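Nucleoporin nup120 (Schizosaccharomyces pombe, PDB 4GQ2) serves as a structural component of the nuclear pore complex, whose nucleoporins can also dock transport factors that bind only transiently. Local coordinates at residues S586-F590 and S591-E595; I596-S599 and L600-V604. One frame throughout, in Å; residues are numbered along the deposited sequence.

Interaction 1. Residues S586-F590 and S591-E595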
ATOM      1  N   SER A 586      -0.948 -18.088  17.252  1.00 38.36           N
ATOM      2  CA  SER A 586      -2.261 -18.508  16.757  1.00 46.23           C
ATOM      3  C   SER A 586      -3.364 -18.479  17.820  1.00 43.46           C
ATOM      4  O   SER A 586      -4.517 -18.775  17.522  1.00 51.33           O
ATOM      5  CB  SER A 586      -2.163 -19.901  16.140  1.00 44.44           C
ATOM      6  OG  SER A 586      -2.101 -20.882  17.160  1.00 53.93           O
ATOM      7  N   CYS A 587      -3.007 -18.135  19.056  1.00 44.76           N
ATOM      8  CA  CYS A 587      -3.990 -17.909  20.124  1.00 45.62           C
ATOM      9  C   CYS A 587      -4.691 -16.552  20.004  1.00 51.18           C
ATOM     10  O   CYS A 587      -5.698 -16.303  20.674  1.00 49.67           O
ATOM     11  CB  CYS A 587      -3.317 -17.998  21.496  1.00 45.47           C
ATOM     12  SG  CYS A 587      -2.638 -19.622  21.896  1.00 52.18           S
ATOM     13  N   MET A 588      -4.145 -15.683  19.156  1.00 52.56           N
ATOM     14  CA  MET A 588      -4.609 -14.310  19.020  1.00 48.22           C
ATOM     15  C   MET A 588      -5.533 -14.158  17.823  1.00 50.51           C
ATOM     16  O   MET A 588      -5.190 -14.581  16.715  1.00 51.21           O
ATOM     17  CB  MET A 588      -3.419 -13.353  18.845  1.00 44.27           C
ATOM     18  CG  MET A 588      -2.255 -13.591  19.785  1.00 39.54           C
ATOM     19  SD  MET A 588      -2.713 -13.552  21.527  1.00 49.05           S
ATOM     20  CE  MET A 588      -1.134 -13.970  22.263  1.00 47.00           C
ATOM     21  N   SER A 589      -6.689 -13.534  18.046  1.00 43.58           N
ATOM     22  CA  SER A 589      -7.601 -13.188  16.954  1.00 50.65           C
ATOM     23  C   SER A 589      -7.128 -11.915  16.238  1.00 51.00           C
ATOM     24  O   SER A 589      -6.276 -11.179  16.758  1.00 44.40           O
ATOM     25  CB  SER A 589      -9.029 -13.001  17.483  1.00 45.76           C
ATOM     26  OG  SER A 589      -9.097 -11.912  18.392  1.00 53.77           O
ATOM     27  N   PHE A 590      -7.694 -11.662  15.060  1.00 52.57           N
ATOM     28  CA  PHE A 590      -7.389 -10.466  14.276  1.00 49.15           C
ATOM     29  C   PHE A 590      -7.432  -9.207  15.140  1.00 51.83           C
ATOM     30  O   PHE A 590      -6.553  -8.351  15.048  1.00 57.90           O
ATOM     31  CB  PHE A 590      -8.368 -10.320  13.102  1.00 46.89           C
ATOM     32  CG  PHE A 590      -8.198  -9.037  12.327  1.00 48.91           C
ATOM     33  CD1 PHE A 590      -8.863  -7.878  12.715  1.00 39.20           C
ATOM     34  CD2 PHE A 590      -7.354  -8.983  11.217  1.00 51.47           C
ATOM     35  CE1 PHE A 590      -8.695  -6.692  12.014  1.00 40.63           C
ATOM     36  CE2 PHE A 590      -7.186  -7.799  10.509  1.00 51.05           C
ATOM     37  CZ  PHE A 590      -7.858  -6.650  10.909  1.00 46.23           C
ATOM     38  N   SER A 591      -8.463  -9.114  15.975  1.00 52.77           N
ATOM     39  CA  SER A 591      -8.693  -7.957  16.830  1.00 42.09           C
ATOM     40  C   SER A 591      -7.610  -7.810  17.905  1.00 43.31           C
ATOM     41  O   SER A 591      -7.154  -6.703  18.184  1.00 49.79           O
ATOM     42  CB  SER A 591     -10.094  -8.055  17.453  1.00 44.44           C
ATOM     43  OG  SER A 591     -10.246  -7.174  18.554  1.00 58.55           O
ATOM     44  N   THR A 592      -7.205  -8.927  18.503  1.00 44.76           N
ATOM     45  CA  THR A 592      -6.129  -8.928  19.491  1.00 44.43           C
ATOM     46  C   THR A 592      -4.802  -8.572  18.822  1.00 36.17           C
ATOM     47  O   THR A 592      -4.032  -7.778  19.360  1.00 36.34           O
ATOM     48  CB  THR A 592      -6.013 -10.290  20.224  1.00 47.67           C
ATOM     49  OG1 THR A 592      -7.247 -10.589  20.894  1.00 48.07           O
ATOM     50  CG2 THR A 592      -4.897 -10.266  21.252  1.00 36.07           C
ATOM     51  N   LEU A 593      -4.551  -9.151  17.648  1.00 35.43           N
ATOM     52  CA  LEU A 593      -3.322  -8.891  16.892  1.00 35.14           C
ATOM     53  C   LEU A 593      -3.176  -7.424  16.555  1.00 40.20           C
ATOM     54  O   LEU A 593      -2.075  -6.863  16.596  1.00 37.67           O
ATOM     55  CB  LEU A 593      -3.295  -9.698  15.593  1.00 30.30           C
ATOM     56  CG  LEU A 593      -2.817 -11.144  15.709  1.00 44.86           C
ATOM     57  CD1 LEU A 593      -2.753 -11.806  14.337  1.00 37.43           C
ATOM     58  CD2 LEU A 593      -1.459 -11.197  16.400  1.00 53.87           C
ATOM     59  N   SER A 594      -4.307  -6.806  16.229  1.00 38.77           N
ATOM     60  CA  SER A 594      -4.339  -5.413  15.834  1.00 36.23           C
ATOM     61  C   SER A 594      -3.963  -4.531  17.022  1.00 34.15           C
ATOM     62  O   SER A 594      -3.298  -3.500  16.858  1.00 38.80           O
ATOM     63  CB  SER A 594      -5.719  -5.071  15.272  1.00 39.71           C
ATOM     64  OG  SER A 594      -5.811  -3.705  14.942  1.00 53.50           O
ATOM     65  N   GLU A 595      -4.365  -4.955  18.217  1.00 29.28           N
ATOM     66  CA  GLU A 595      -4.036  -4.228  19.443  1.00 35.86           C
ATOM     67  C   GLU A 595      -2.569  -4.422  19.818  1.00 45.09           C
ATOM     68  O   GLU A 595      -1.909  -3.493  20.302  1.00 42.94           O
ATOM     69  CB  GLU A 595      -4.949  -4.661  20.597  1.00 46.52           C
ATOM     70  CG  GLU A 595      -6.408  -4.278  20.391  1.00 52.45           C
ATOM     71  CD  GLU A 595      -7.283  -4.551  21.600  1.00 64.30           C
ATOM     72  OE1 GLU A 595      -7.685  -5.721  21.799  1.00 57.71           O
ATOM     73  OE2 GLU A 595      -7.592  -3.586  22.336  1.00 67.57           O
TER
HETATM   74  O   HOH W   1      -7.563 -13.284  20.742  1.00 51.23           O
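Met588 lies against the first turn of the helix with two parts of its side chain. Its CB packs on one Leu593 methyl, with Met588 CB to Leu593 CD2 at 3.8 Å. Its SD sits 4.0 Å from Thr592 CG2, and the two side chains cross at a slant. The methionine is bent at its second torsion (chi2 -56°), which carries its end away from the turn while the sulfur stays beside the threonine methyl.

Thr592 has two working branches. CG2 stands anti to the backbone N and meets the sulfur. OG1 stands beside the backbone N (chi1 -59°) and reaches back toward Ser589. A water joins the two residues here. It accepts from Ser589 N at 2.8 Å and is hydrogen-bonded to Thr592 OG1 at 2.7 Å. Ser589 OG lies 3.4 Å from Thr592 OG1. Thr592 OG1 also has a weak hydrogen bond to Asn627 OD1.

Backbone bonds close the turn. Leu593 N donates to Ser589 O at 2.8 Å in an almost straight bond (169°). Ser594 N donates to Phe590 O at 3.0 Å, and this bond is more bent. The Ser594 hydroxyl turns to Ser415 and Ser416, while the Phe590 ring meets Phe408. These partners tie the helix start to Phe408, Ser415 and Ser416, and the Met588 side also touches Asn627.

Ser589 holds the N-cap position. The arrangement is the N-terminal start of helix 590-605, entered from helix 571-585 through a short connection, in a helix-to-helix turn of the alpha-helical part of the protein.

Interaction 2. Residues I596-S599 and L600-V604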
ATOM      1  N   ILE A 596      -2.067  -5.636  19.583  1.00 40.50           N
ATOM      2  CA  ILE A 596      -0.682  -5.984  19.865  1.00 36.59           C
ATOM      3  C   ILE A 596       0.284  -5.171  18.990  1.00 39.13           C
ATOM      4  O   ILE A 596       1.291  -4.632  19.483  1.00 40.55           O
ATOM      5  CB  ILE A 596      -0.465  -7.503  19.721  1.00 36.28           C
ATOM      6  CG1 ILE A 596      -1.004  -8.216  20.964  1.00 38.33           C
ATOM      7  CG2 ILE A 596       1.003  -7.835  19.514  1.00 34.14           C
ATOM      8  CD1 ILE A 596      -1.126  -9.722  20.818  1.00 40.87           C
ATOM      9  N   ARG A 597      -0.039  -5.053  17.706  1.00 31.65           N
ATOM     10  CA  ARG A 597       0.818  -4.318  16.785  1.00 35.71           C
ATOM     11  C   ARG A 597       0.840  -2.818  17.086  1.00 36.20           C
ATOM     12  O   ARG A 597       1.864  -2.158  16.914  1.00 43.83           O
ATOM     13  CB  ARG A 597       0.433  -4.619  15.342  1.00 36.47           C
ATOM     14  CG  ARG A 597       0.657  -6.087  15.007  1.00 33.70           C
ATOM     15  CD  ARG A 597       0.186  -6.468  13.608  1.00 33.03           C
ATOM     16  NE  ARG A 597       0.584  -7.846  13.341  1.00 40.09           N
ATOM     17  CZ  ARG A 597      -0.041  -8.683  12.522  1.00 38.88           C
ATOM     18  NH1 ARG A 597      -1.113  -8.300  11.854  1.00 38.28           N
ATOM     19  NH2 ARG A 597       0.417  -9.920  12.374  1.00 35.48           N
ATOM     20  N   TYR A 598      -0.282  -2.301  17.577  1.00 35.57           N
ATOM     21  CA  TYR A 598      -0.355  -0.927  18.061  1.00 29.57           C
ATOM     22  C   TYR A 598       0.520  -0.715  19.302  1.00 28.19           C
ATOM     23  O   TYR A 598       1.186   0.299  19.415  1.00 30.88           O
ATOM     24  CB  TYR A 598      -1.813  -0.542  18.359  1.00 28.28           C
ATOM     25  CG  TYR A 598      -1.948   0.806  19.032  1.00 29.18           C
ATOM     26  CD1 TYR A 598      -1.790   0.932  20.412  1.00 29.06           C
ATOM     27  CD2 TYR A 598      -2.216   1.963  18.285  1.00 29.99           C
ATOM     28  CE1 TYR A 598      -1.898   2.165  21.038  1.00 36.48           C
ATOM     29  CE2 TYR A 598      -2.332   3.201  18.904  1.00 31.00           C
ATOM     30  CZ  TYR A 598      -2.175   3.295  20.277  1.00 39.01           C
ATOM     31  OH  TYR A 598      -2.291   4.515  20.897  1.00 51.87           O
ATOM     32  N   SER A 599       0.507  -1.671  20.233  1.00 32.78           N
ATOM     33  CA  SER A 599       1.418  -1.652  21.380  1.00 32.60           C
ATOM     34  C   SER A 599       2.891  -1.756  20.959  1.00 37.49           C
ATOM     35  O   SER A 599       3.746  -1.069  21.525  1.00 34.96           O
ATOM     36  CB  SER A 599       1.105  -2.797  22.342  1.00 30.50           C
ATOM     37  OG  SER A 599      -0.175  -2.653  22.900  1.00 36.36           O
ATOM     38  N   LEU A 600       3.187  -2.616  19.980  1.00 32.70           N
ATOM     39  CA  LEU A 600       4.580  -2.805  19.534  1.00 38.39           C
ATOM     40  C   LEU A 600       5.069  -1.570  18.805  1.00 38.66           C
ATOM     41  O   LEU A 600       6.215  -1.154  18.971  1.00 38.12           O
ATOM     42  CB  LEU A 600       4.747  -4.058  18.652  1.00 28.99           C
ATOM     43  CG  LEU A 600       4.526  -5.419  19.317  1.00 28.99           C
ATOM     44  CD1 LEU A 600       4.503  -6.546  18.293  1.00 27.36           C
ATOM     45  CD2 LEU A 600       5.597  -5.676  20.371  1.00 33.17           C
ATOM     46  N   ARG A 601       4.177  -0.981  18.016  1.00 36.40           N
ATOM     47  CA  ARG A 601       4.434   0.288  17.340  1.00 38.80           C
ATOM     48  C   ARG A 601       4.806   1.341  18.376  1.00 44.49           C
ATOM     49  O   ARG A 601       5.810   2.038  18.236  1.00 42.18           O
ATOM     50  CB  ARG A 601       3.172   0.716  16.598  1.00 44.88           C
ATOM     51  CG  ARG A 601       3.372   1.569  15.362  1.00 53.27           C
ATOM     52  CD  ARG A 601       2.023   1.834  14.711  1.00 58.68           C
ATOM     53  NE  ARG A 601       1.367   0.587  14.312  1.00 77.45           N
ATOM     54  CZ  ARG A 601       0.080   0.305  14.506  1.00 63.42           C
ATOM     55  NH1 ARG A 601      -0.714   1.172  15.114  1.00 65.95           N
ATOM     56  NH2 ARG A 601      -0.413  -0.860  14.106  1.00 52.50           N
ATOM     57  N   GLU A 602       4.000   1.421  19.432  1.00 40.14           N
ATOM     58  CA  GLU A 602       4.200   2.373  20.516  1.00 44.15           C
ATOM     59  C   GLU A 602       5.551   2.109  21.179  1.00 46.02           C
ATOM     60  O   GLU A 602       6.326   3.031  21.446  1.00 44.56           O
ATOM     61  CB  GLU A 602       3.060   2.221  21.520  1.00 45.73           C
ATOM     62  CG  GLU A 602       2.679   3.468  22.288  1.00 68.54           C
ATOM     63  CD  GLU A 602       1.373   3.296  23.052  1.00 79.89           C
ATOM     64  OE1 GLU A 602       0.493   4.183  22.942  1.00 85.68           O
ATOM     65  OE2 GLU A 602       1.216   2.273  23.754  1.00 69.83           O
ATOM     66  N   LEU A 603       5.845   0.835  21.390  1.00 50.30           N
ATOM     67  CA  LEU A 603       7.096   0.407  22.004  1.00 47.45           C
ATOM     68  C   LEU A 603       8.331   0.833  21.201  1.00 49.05           C
ATOM     69  O   LEU A 603       9.328   1.256  21.784  1.00 47.92           O
ATOM     70  CB  LEU A 603       7.084  -1.112  22.173  1.00 43.53           C
ATOM     71  CG  LEU A 603       7.513  -1.704  23.510  1.00 57.16           C
ATOM     72  CD1 LEU A 603       6.458  -1.412  24.568  1.00 68.14           C
ATOM     73  CD2 LEU A 603       7.722  -3.205  23.371  1.00 40.22           C
ATOM     74  N   VAL A 604       8.262   0.728  19.874  1.00 42.31           N
ATOM     75  CA  VAL A 604       9.432   0.990  19.027  1.00 37.77           C
ATOM     76  C   VAL A 604       9.483   2.412  18.479  1.00 45.00           C
ATOM     77  O   VAL A 604      10.461   2.796  17.840  1.00 46.54           O
ATOM     78  CB  VAL A 604       9.575  -0.022  17.857  1.00 38.86           C
ATOM     79  CG1 VAL A 604       9.635  -1.455  18.373  1.00 35.01           C
ATOM     80  CG2 VAL A 604       8.463   0.144  16.825  1.00 30.36           C
TER
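Tyr598 and Arg601 cross at about a right angle one helical turn apart. Ring and guanidinium planes stand 87° apart. Arg601 NH1 comes within 3.6 Å of Tyr598 CD2, at a slant to the ring. The arginine folds back along its own helix because its chain bends at chi3 (-60°). One face of its guanidinium then lies over the backbone of the preceding turn, with Arg601 CZ 3.8 Å from Tyr598 CA. Arg597 O is on that same face, near its rim.

Glu602 meets the far part of the same ring. Its OE1 is 3.7 Å from Tyr598 CE1, and carboxylate and ring are steeply inclined to each other. The Tyr598 hydroxyl is hydrogen-bonded to a polar side chain and to the backbone of the chain of another protein. That chain also packs on the tyrosine.

On another side of the helix Ile596 and Leu600 run side by side and point the same way. They touch through Ile596 CG2 and Leu600 CD1 at 3.9 Å.

Four successive backbone bonds hold these side chains at fixed spacing. They run from Leu600 N to Ile596 O (2.8 Å), Arg601 N to Arg597 O, Glu602 N to Tyr598 O, and Leu603 N to Ser599 O, the regular i to i+4 pattern of an alpha helix. The Ser599 hydroxyl bonds to Glu595 O one turn back and to His623.

Further out, Arg597 extends to a salt bridge from its NE to Glu694, and Trp729 packs on it. Ile596 and Leu600 rest on Phe619. Helix 590-605 is thus set among helices 612-624, 672-703 and 719-739, with Arg601 and Val604 reaching Trp835 in a loop.

From the N terminus, the chain leaves helix 571-585, makes the turn of interaction 1 and runs straight on through interaction 2. The two are in series and neither nests in nor crosses the other. Interaction 1 closes the turn from the connection into helix 590-605; interaction 2 lies wholly within that helix and closes no loop. Their centres are about 13 Å apart, and they touch where Met588 CG packs on Ile596 CD1, at the join between the two. Taken together, they show the start of helix 590-605 facing mainly loops, while its later turns face the surrounding helices.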